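Local coordinates for Gp15 protein (PDB 6R5W) that probably recognises the host receptor on the Listeria cell surface, acting as the homotrimeric receptor binding protein of phage PSA, at residues Val90-Ile95 with Ala108-Phe113; Ala145-Val150 with Thr159-Ile164. All blocks are in the same frame, centred on the assembly; numbering follows the deposited sequence.

Interaction 1 (Val90-Ile95 with Ala108-Phe113); sequences VIVSGI and ATLPTF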
ATOM      1  N   VAL A  90      10.560   0.657  -7.817  1.00 26.40           N
ATOM      2  CA  VAL A  90      10.789   0.829  -9.248  1.00 24.65           C
ATOM      3  C   VAL A  90      10.820  -0.557  -9.881  1.00 25.59           C
ATOM      4  O   VAL A  90      11.521  -1.457  -9.392  1.00 27.61           O
ATOM      5  CB  VAL A  90      12.088   1.600  -9.544  1.00 26.90           C
ATOM      6  CG1 VAL A  90      12.313   1.678 -11.080  1.00 28.40           C
ATOM      7  CG2 VAL A  90      12.078   2.992  -8.870  1.00 29.37           C
ATOM      8  N   ILE A  91      10.066  -0.731 -10.966  1.00 26.07           N
ATOM      9  CA  ILE A  91       9.980  -2.009 -11.661  1.00 26.04           C
ATOM     10  C   ILE A  91      10.283  -1.763 -13.137  1.00 28.49           C
ATOM     11  O   ILE A  91       9.479  -1.145 -13.860  1.00 28.75           O
ATOM     12  CB  ILE A  91       8.604  -2.682 -11.462  1.00 29.02           C
ATOM     13  CG1 ILE A  91       8.348  -2.909  -9.962  1.00 31.50           C
ATOM     14  CG2 ILE A  91       8.514  -3.940 -12.321  1.00 28.48           C
ATOM     15  CD1 ILE A  91       6.967  -3.359  -9.624  1.00 36.42           C
ATOM     16  N   VAL A  92      11.447  -2.174 -13.575  1.00 26.82           N
ATOM     17  CA  VAL A  92      11.887  -1.936 -14.963  1.00 29.28           C
ATOM     18  C   VAL A  92      11.271  -2.993 -15.876  1.00 27.45           C
ATOM     19  O   VAL A  92      10.982  -4.103 -15.467  1.00 28.67           O
ATOM     20  CB  VAL A  92      13.439  -1.950 -15.073  1.00 29.10           C
ATOM     21  CG1 VAL A  92      13.931  -1.604 -16.456  1.00 33.04           C
ATOM     22  CG2 VAL A  92      14.015  -0.989 -14.052  1.00 28.73           C
ATOM     23  N   SER A  93      11.077  -2.653 -17.146  1.00 31.14           N
ATOM     24  CA  SER A  93      10.584  -3.594 -18.143  1.00 28.99           C
ATOM     25  C   SER A  93      11.218  -3.269 -19.509  1.00 27.63           C
ATOM     26  O   SER A  93      11.604  -2.121 -19.791  1.00 32.23           O
ATOM     27  CB  SER A  93       9.015  -3.535 -18.277  1.00 28.99           C
ATOM     28  OG  SER A  93       8.676  -2.310 -18.866  1.00 40.51           O
ATOM     29  N   GLY A  94      11.217  -4.280 -20.366  1.00 29.56           N
ATOM     30  CA  GLY A  94      11.678  -4.168 -21.718  1.00 29.80           C
ATOM     31  C   GLY A  94      12.812  -5.116 -22.048  1.00 27.59           C
ATOM     32  O   GLY A  94      13.257  -5.911 -21.223  1.00 30.39           O
ATOM     33  N   ILE A  95      13.221  -5.074 -23.338  1.00 29.34           N
ATOM     34  CA  ILE A  95      14.220  -5.968 -23.883  1.00 29.16           C
ATOM     35  C   ILE A  95      15.129  -5.139 -24.768  1.00 34.45           C
ATOM     36  O   ILE A  95      14.642  -4.349 -25.587  1.00 33.54           O
ATOM     37  CB  ILE A  95      13.598  -7.106 -24.689  1.00 34.03           C
ATOM     38  CG1 ILE A  95      12.636  -7.950 -23.815  1.00 31.95           C
ATOM     39  CG2 ILE A  95      14.674  -8.050 -25.324  1.00 31.65           C
ATOM     40  CD1 ILE A  95      11.874  -9.009 -24.630  1.00 35.33           C
ATOM     41  N   ALA A 108      20.931   1.812 -20.876  1.00 32.35           N
ATOM     42  CA  ALA A 108      19.941   2.793 -20.501  1.00 36.33           C
ATOM     43  C   ALA A 108      20.261   3.283 -19.112  1.00 33.80           C
ATOM     44  O   ALA A 108      20.978   2.607 -18.353  1.00 33.96           O
ATOM     45  CB  ALA A 108      18.507   2.193 -20.499  1.00 37.99           C
ATOM     46  N   THR A 109      19.763   4.474 -18.809  1.00 29.28           N
ATOM     47  CA  THR A 109      19.921   5.153 -17.527  1.00 31.75           C
ATOM     48  C   THR A 109      18.588   5.712 -17.072  1.00 35.06           C
ATOM     49  O   THR A 109      17.893   6.345 -17.853  1.00 37.80           O
ATOM     50  CB  THR A 109      20.942   6.347 -17.615  1.00 39.10           C
ATOM     51  OG1 THR A 109      22.191   5.854 -18.121  1.00 37.24           O
ATOM     52  CG2 THR A 109      21.135   6.968 -16.281  1.00 38.23           C
ATOM     53  N   LEU A 110      18.201   5.458 -15.828  1.00 30.68           N
ATOM     54  CA  LEU A 110      16.941   5.972 -15.323  1.00 31.20           C
ATOM     55  C   LEU A 110      17.125   7.404 -14.828  1.00 35.82           C
ATOM     56  O   LEU A 110      18.252   7.823 -14.479  1.00 35.41           O
ATOM     57  CB  LEU A 110      16.452   5.109 -14.174  1.00 32.92           C
ATOM     58  CG  LEU A 110      16.053   3.644 -14.566  1.00 33.42           C
ATOM     59  CD1 LEU A 110      17.090   2.699 -14.075  1.00 36.95           C
ATOM     60  CD2 LEU A 110      14.735   3.323 -13.988  1.00 33.40           C
ATOM     61  N   PRO A 111      16.040   8.153 -14.710  1.00 34.83           N
ATOM     62  CA  PRO A 111      16.129   9.504 -14.153  1.00 37.55           C
ATOM     63  C   PRO A 111      16.721   9.528 -12.747  1.00 37.79           C
ATOM     64  O   PRO A 111      16.527   8.599 -11.952  1.00 34.67           O
ATOM     65  CB  PRO A 111      14.661   9.977 -14.114  1.00 37.02           C
ATOM     66  CG  PRO A 111      13.925   9.071 -14.973  1.00 42.71           C
ATOM     67  CD  PRO A 111      14.643   7.767 -14.967  1.00 37.91           C
ATOM     68  N   THR A 112      17.344  10.667 -12.412  1.00 35.16           N
ATOM     69  CA  THR A 112      17.999  10.829 -11.114  1.00 37.95           C
ATOM     70  C   THR A 112      17.050  10.632  -9.910  1.00 34.16           C
ATOM     71  O   THR A 112      17.467  10.145  -8.852  1.00 33.77           O
ATOM     72  CB  THR A 112      18.693  12.214 -11.036  1.00 44.63           C
ATOM     73  OG1 THR A 112      17.744  13.275 -11.156  1.00 54.49           O
ATOM     74  CG2 THR A 112      19.697  12.335 -12.148  1.00 41.72           C
ATOM     75  N   PHE A 113      15.773  11.052 -10.013  1.00 33.21           N
ATOM     76  CA  PHE A 113      14.894  10.821  -8.878  1.00 36.30           C
ATOM     77  C   PHE A 113      14.560   9.316  -8.665  1.00 30.32           C
ATOM     78  O   PHE A 113      13.944   8.964  -7.627  1.00 32.48           O
ATOM     79  CB  PHE A 113      13.579  11.614  -8.979  1.00 34.70           C
ATOM     80  CG  PHE A 113      12.580  11.079 -10.009  1.00 34.56           C
ATOM     81  CD1 PHE A 113      12.692  11.378 -11.336  1.00 38.03           C
ATOM     82  CD2 PHE A 113      11.521  10.287  -9.610  1.00 33.96           C
ATOM     83  CE1 PHE A 113      11.781  10.919 -12.258  1.00 43.24           C
ATOM     84  CE2 PHE A 113      10.624   9.801 -10.536  1.00 36.02           C
ATOM     85  CZ  PHE A 113      10.765  10.121 -11.858  1.00 37.27           C
TER
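Leu110 meets Val90 and Val92 with a single methyl, CD2, which rests over the two valines. The nearer approach is Leu110 CD2 to Val90 CG1, at 4.1 Å, and there the two side chains run past one another in opposite directions. Leu110 CD2 lies 4.4 Å from Val92 CG2, a looser touch, two residues further along the same face of the strand. The leucine carries CG beside its backbone N, and its chi2 of 107° is away from the usual staggered values; this turns CD2 to the valines and sends CD1 the other way. Leu110 CD1 turns to Ile147 instead, so the two branches serve different neighbours. Val90 presents the methyl that stands anti to its backbone N (chi1 177°).

Behind the valines, strand 87-97 is an inner strand of its sheet: the backbones of Val90 and Val92 bond to Tyr166 and Ile164, those of Ile91 and Ser93 to Arg80 and Ile78. Val90 and Val92 point to Leu110, while Ile91, on the opposite face, packs on Leu89 of the second subunit. Leu110 itself follows directly on strand 105-109, and its backbone is bonded to that of Ala145. Its side chain also rests on Ala79, Tyr166 and Leu65, so it spans much of the width of the facing sheet. The CA atoms of Val92 and Leu110 are 9.4 Å apart, a distance bridged here by side chains, with no backbone contact between the segments.

The leucine just past an edge strand of one antiparallel sheet packs on an inner strand of the other, an apolar contact in the interior of the β-sandwich that forms the C-terminal head, after the helical part of the chain.

Interaction 2 (Ala145-Val150 with Thr159-Ile164); sequences ADINIV and TGLDGI
Ile147 directs its branch methyl CG2 at two residues together: Leu161 CD2 and Ile164 CD1 each lie 3.9 Å from Ile147 CG2. With CG1 beside the backbone N (chi1 -56°), CG2 is left anti to it and points at the turn, while the longer CG1-CD1 arm stays close to the same pair and also meets Leu110; both partner chains cross Ile147 at a slant. What sets Leu161 and Ile164 next to each other is a type I β turn, closed by the bond from Ile164 N to Leu161 O at 3.2 Å, within the interruption of strand 159-167. Strand 146-152 belongs to one sheet of the β-sandwich and strand 159-167 lies at the margin of the other, so the pairs fill the gap between them, with Val92 of the adjoining strand packed beside Leu161 and Ile164. Further along, Ile149 and Thr159 come tip to tip through Ile149 CD1 and Thr159 CG2, 4.1 Å apart. Ile149 reaches across because its chain is stretched out (chi2 167°). Thr159 gives only its methyl to this contact; its OG1 is hydrogen-bonded to Gln128 NE2. Asp162, inside the turn, is occupied elsewhere: OD1 takes Gly94 N and a salt bridge from Lys122 of the second subunit, whose Leu123 N bonds to OD2.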
ATOM      1  N   ALA A 145      22.031   4.889 -11.338  1.00 32.38           N
ATOM      2  CA  ALA A 145      20.887   4.290 -12.047  1.00 36.35           C
ATOM      3  C   ALA A 145      21.173   3.982 -13.514  1.00 30.27           C
ATOM      4  O   ALA A 145      20.237   3.960 -14.352  1.00 32.32           O
ATOM      5  CB  ALA A 145      19.619   5.161 -11.900  1.00 37.86           C
ATOM      6  N   ASP A 146      22.416   3.706 -13.854  1.00 32.03           N
ATOM      7  CA  ASP A 146      22.746   3.083 -15.123  1.00 33.55           C
ATOM      8  C   ASP A 146      22.457   1.577 -15.072  1.00 32.27           C
ATOM      9  O   ASP A 146      22.776   0.883 -14.076  1.00 30.00           O
ATOM     10  CB  ASP A 146      24.233   3.271 -15.455  1.00 35.26           C
ATOM     11  CG  ASP A 146      24.629   4.708 -15.495  1.00 44.54           C
ATOM     12  OD1 ASP A 146      24.067   5.435 -16.330  1.00 40.48           O
ATOM     13  OD2 ASP A 146      25.447   5.098 -14.610  1.00 47.79           O
ATOM     14  N   ILE A 147      21.884   1.067 -16.162  1.00 31.68           N
ATOM     15  CA  ILE A 147      21.664  -0.356 -16.351  1.00 28.13           C
ATOM     16  C   ILE A 147      22.832  -0.877 -17.172  1.00 32.10           C
ATOM     17  O   ILE A 147      22.936  -0.642 -18.378  1.00 33.28           O
ATOM     18  CB  ILE A 147      20.302  -0.647 -17.014  1.00 28.68           C
ATOM     19  CG1 ILE A 147      19.211  -0.016 -16.168  1.00 31.01           C
ATOM     20  CG2 ILE A 147      20.096  -2.118 -17.134  1.00 30.39           C
ATOM     21  CD1 ILE A 147      17.848  -0.188 -16.753  1.00 35.46           C
ATOM     22  N   ASN A 148      23.768  -1.538 -16.490  1.00 28.61           N
ATOM     23  CA  ASN A 148      25.060  -1.932 -17.061  1.00 31.83           C
ATOM     24  C   ASN A 148      25.130  -3.437 -17.246  1.00 30.00           C
ATOM     25  O   ASN A 148      25.294  -4.190 -16.261  1.00 30.57           O
ATOM     26  CB  ASN A 148      26.139  -1.455 -16.083  1.00 29.98           C
ATOM     27  CG  ASN A 148      27.567  -1.693 -16.552  1.00 34.15           C
ATOM     28  OD1 ASN A 148      27.818  -2.134 -17.648  1.00 31.72           O
ATOM     29  ND2 ASN A 148      28.479  -1.571 -15.611  1.00 35.76           N
ATOM     30  N   ILE A 149      25.068  -3.891 -18.502  1.00 28.67           N
ATOM     31  CA  ILE A 149      25.193  -5.308 -18.818  1.00 30.25           C
ATOM     32  C   ILE A 149      26.672  -5.716 -18.777  1.00 34.49           C
ATOM     33  O   ILE A 149      27.457  -5.293 -19.624  1.00 38.46           O
ATOM     34  CB  ILE A 149      24.546  -5.629 -20.187  1.00 31.59           C
ATOM     35  CG1 ILE A 149      23.057  -5.292 -20.152  1.00 35.30           C
ATOM     36  CG2 ILE A 149      24.788  -7.074 -20.532  1.00 33.27           C
ATOM     37  CD1 ILE A 149      22.415  -5.285 -21.517  1.00 38.83           C
ATOM     38  N   VAL A 150      27.050  -6.500 -17.777  1.00 31.10           N
ATOM     39  CA  VAL A 150      28.426  -6.875 -17.481  1.00 31.05           C
ATOM     40  C   VAL A 150      28.788  -8.247 -17.992  1.00 31.32           C
ATOM     41  O   VAL A 150      29.915  -8.476 -18.419  1.00 32.71           O
ATOM     42  CB  VAL A 150      28.636  -6.787 -15.946  1.00 30.79           C
ATOM     43  CG1 VAL A 150      29.875  -7.547 -15.519  1.00 36.74           C
ATOM     44  CG2 VAL A 150      28.698  -5.351 -15.512  1.00 30.57           C
ATOM     45  N   THR A 159      18.645  -9.087 -24.525  1.00 31.15           N
ATOM     46  CA  THR A 159      18.728  -9.217 -23.070  1.00 31.17           C
ATOM     47  C   THR A 159      17.520  -8.554 -22.394  1.00 27.50           C
ATOM     48  O   THR A 159      17.184  -7.384 -22.663  1.00 28.58           O
ATOM     49  CB  THR A 159      20.048  -8.605 -22.571  1.00 32.94           C
ATOM     50  OG1 THR A 159      21.131  -9.398 -23.099  1.00 32.20           O
ATOM     51  CG2 THR A 159      20.142  -8.700 -21.082  1.00 33.09           C
ATOM     52  N   GLY A 160      16.860  -9.297 -21.490  1.00 29.65           N
ATOM     53  CA  GLY A 160      15.693  -8.748 -20.821  1.00 28.13           C
ATOM     54  C   GLY A 160      16.001  -7.884 -19.608  1.00 31.07           C
ATOM     55  O   GLY A 160      16.974  -8.131 -18.894  1.00 30.24           O
ATOM     56  N   LEU A 161      15.172  -6.867 -19.379  1.00 27.61           N
ATOM     57  CA  LEU A 161      15.300  -5.986 -18.210  1.00 27.14           C
ATOM     58  C   LEU A 161      14.167  -6.178 -17.190  1.00 30.67           C
ATOM     59  O   LEU A 161      14.122  -5.460 -16.179  1.00 30.98           O
ATOM     60  CB  LEU A 161      15.314  -4.526 -18.625  1.00 29.15           C
ATOM     61  CG  LEU A 161      16.357  -4.075 -19.642  1.00 33.87           C
ATOM     62  CD1 LEU A 161      16.274  -2.609 -19.811  1.00 36.79           C
ATOM     63  CD2 LEU A 161      17.743  -4.515 -19.209  1.00 30.66           C
ATOM     64  N   ASP A 162      13.250  -7.130 -17.435  1.00 28.98           N
ATOM     65  CA  ASP A 162      12.029  -7.261 -16.654  1.00 28.61           C
ATOM     66  C   ASP A 162      12.246  -7.718 -15.215  1.00 30.29           C
ATOM     67  O   ASP A 162      11.297  -7.654 -14.441  1.00 29.67           O
ATOM     68  CB  ASP A 162      11.078  -8.251 -17.386  1.00 26.17           C
ATOM     69  CG  ASP A 162      10.759  -7.788 -18.772  1.00 29.06           C
ATOM     70  OD1 ASP A 162      10.179  -6.698 -18.850  1.00 29.72           O
ATOM     71  OD2 ASP A 162      11.104  -8.481 -19.799  1.00 32.70           O
ATOM     72  N   GLY A 163      13.435  -8.174 -14.824  1.00 27.52           N
ATOM     73  CA  GLY A 163      13.705  -8.557 -13.461  1.00 31.69           C
ATOM     74  C   GLY A 163      14.349  -7.500 -12.581  1.00 31.61           C
ATOM     75  O   GLY A 163      14.636  -7.736 -11.407  1.00 32.55           O
ATOM     76  N   ILE A 164      14.553  -6.306 -13.072  1.00 29.20           N
ATOM     77  CA  ILE A 164      15.224  -5.266 -12.306  1.00 29.51           C
ATOM     78  C   ILE A 164      14.159  -4.520 -11.496  1.00 27.96           C
ATOM     79  O   ILE A 164      13.390  -3.710 -12.037  1.00 29.06           O
ATOM     80  CB  ILE A 164      15.995  -4.326 -13.242  1.00 30.40           C
ATOM     81  CG1 ILE A 164      17.048  -5.116 -14.036  1.00 31.84           C
ATOM     82  CG2 ILE A 164      16.681  -3.237 -12.358  1.00 28.19           C
ATOM     83  CD1 ILE A 164      17.642  -4.299 -15.084  1.00 33.22           C
TER

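How the interactions relate
Both contacts lie in the buried core of one sandwich, their centres about 8 Å apart, and join the same two sheets by neighbouring strands: 87-97 beside 159-167 in one, 105-109 beside 146-152 in the other. Across the gap each is apolar, interaction 1 resting on one leucine and interaction 2 spread over five residues. Polar chemistry appears where they meet within a sheet: besides the Gly94 N to Asp162 OD1 bond, Gly94 O is 2.8 Å from Leu161 N, and Thr109 OG1 is 2.6 Å from Asp146 OD1, both probable hydrogen bonds. Interaction 1 meets the second subunit by packing, whereas in interaction 2 Asp162, in the turn of 159-164, adds a salt bridge and a hydrogen bond to it.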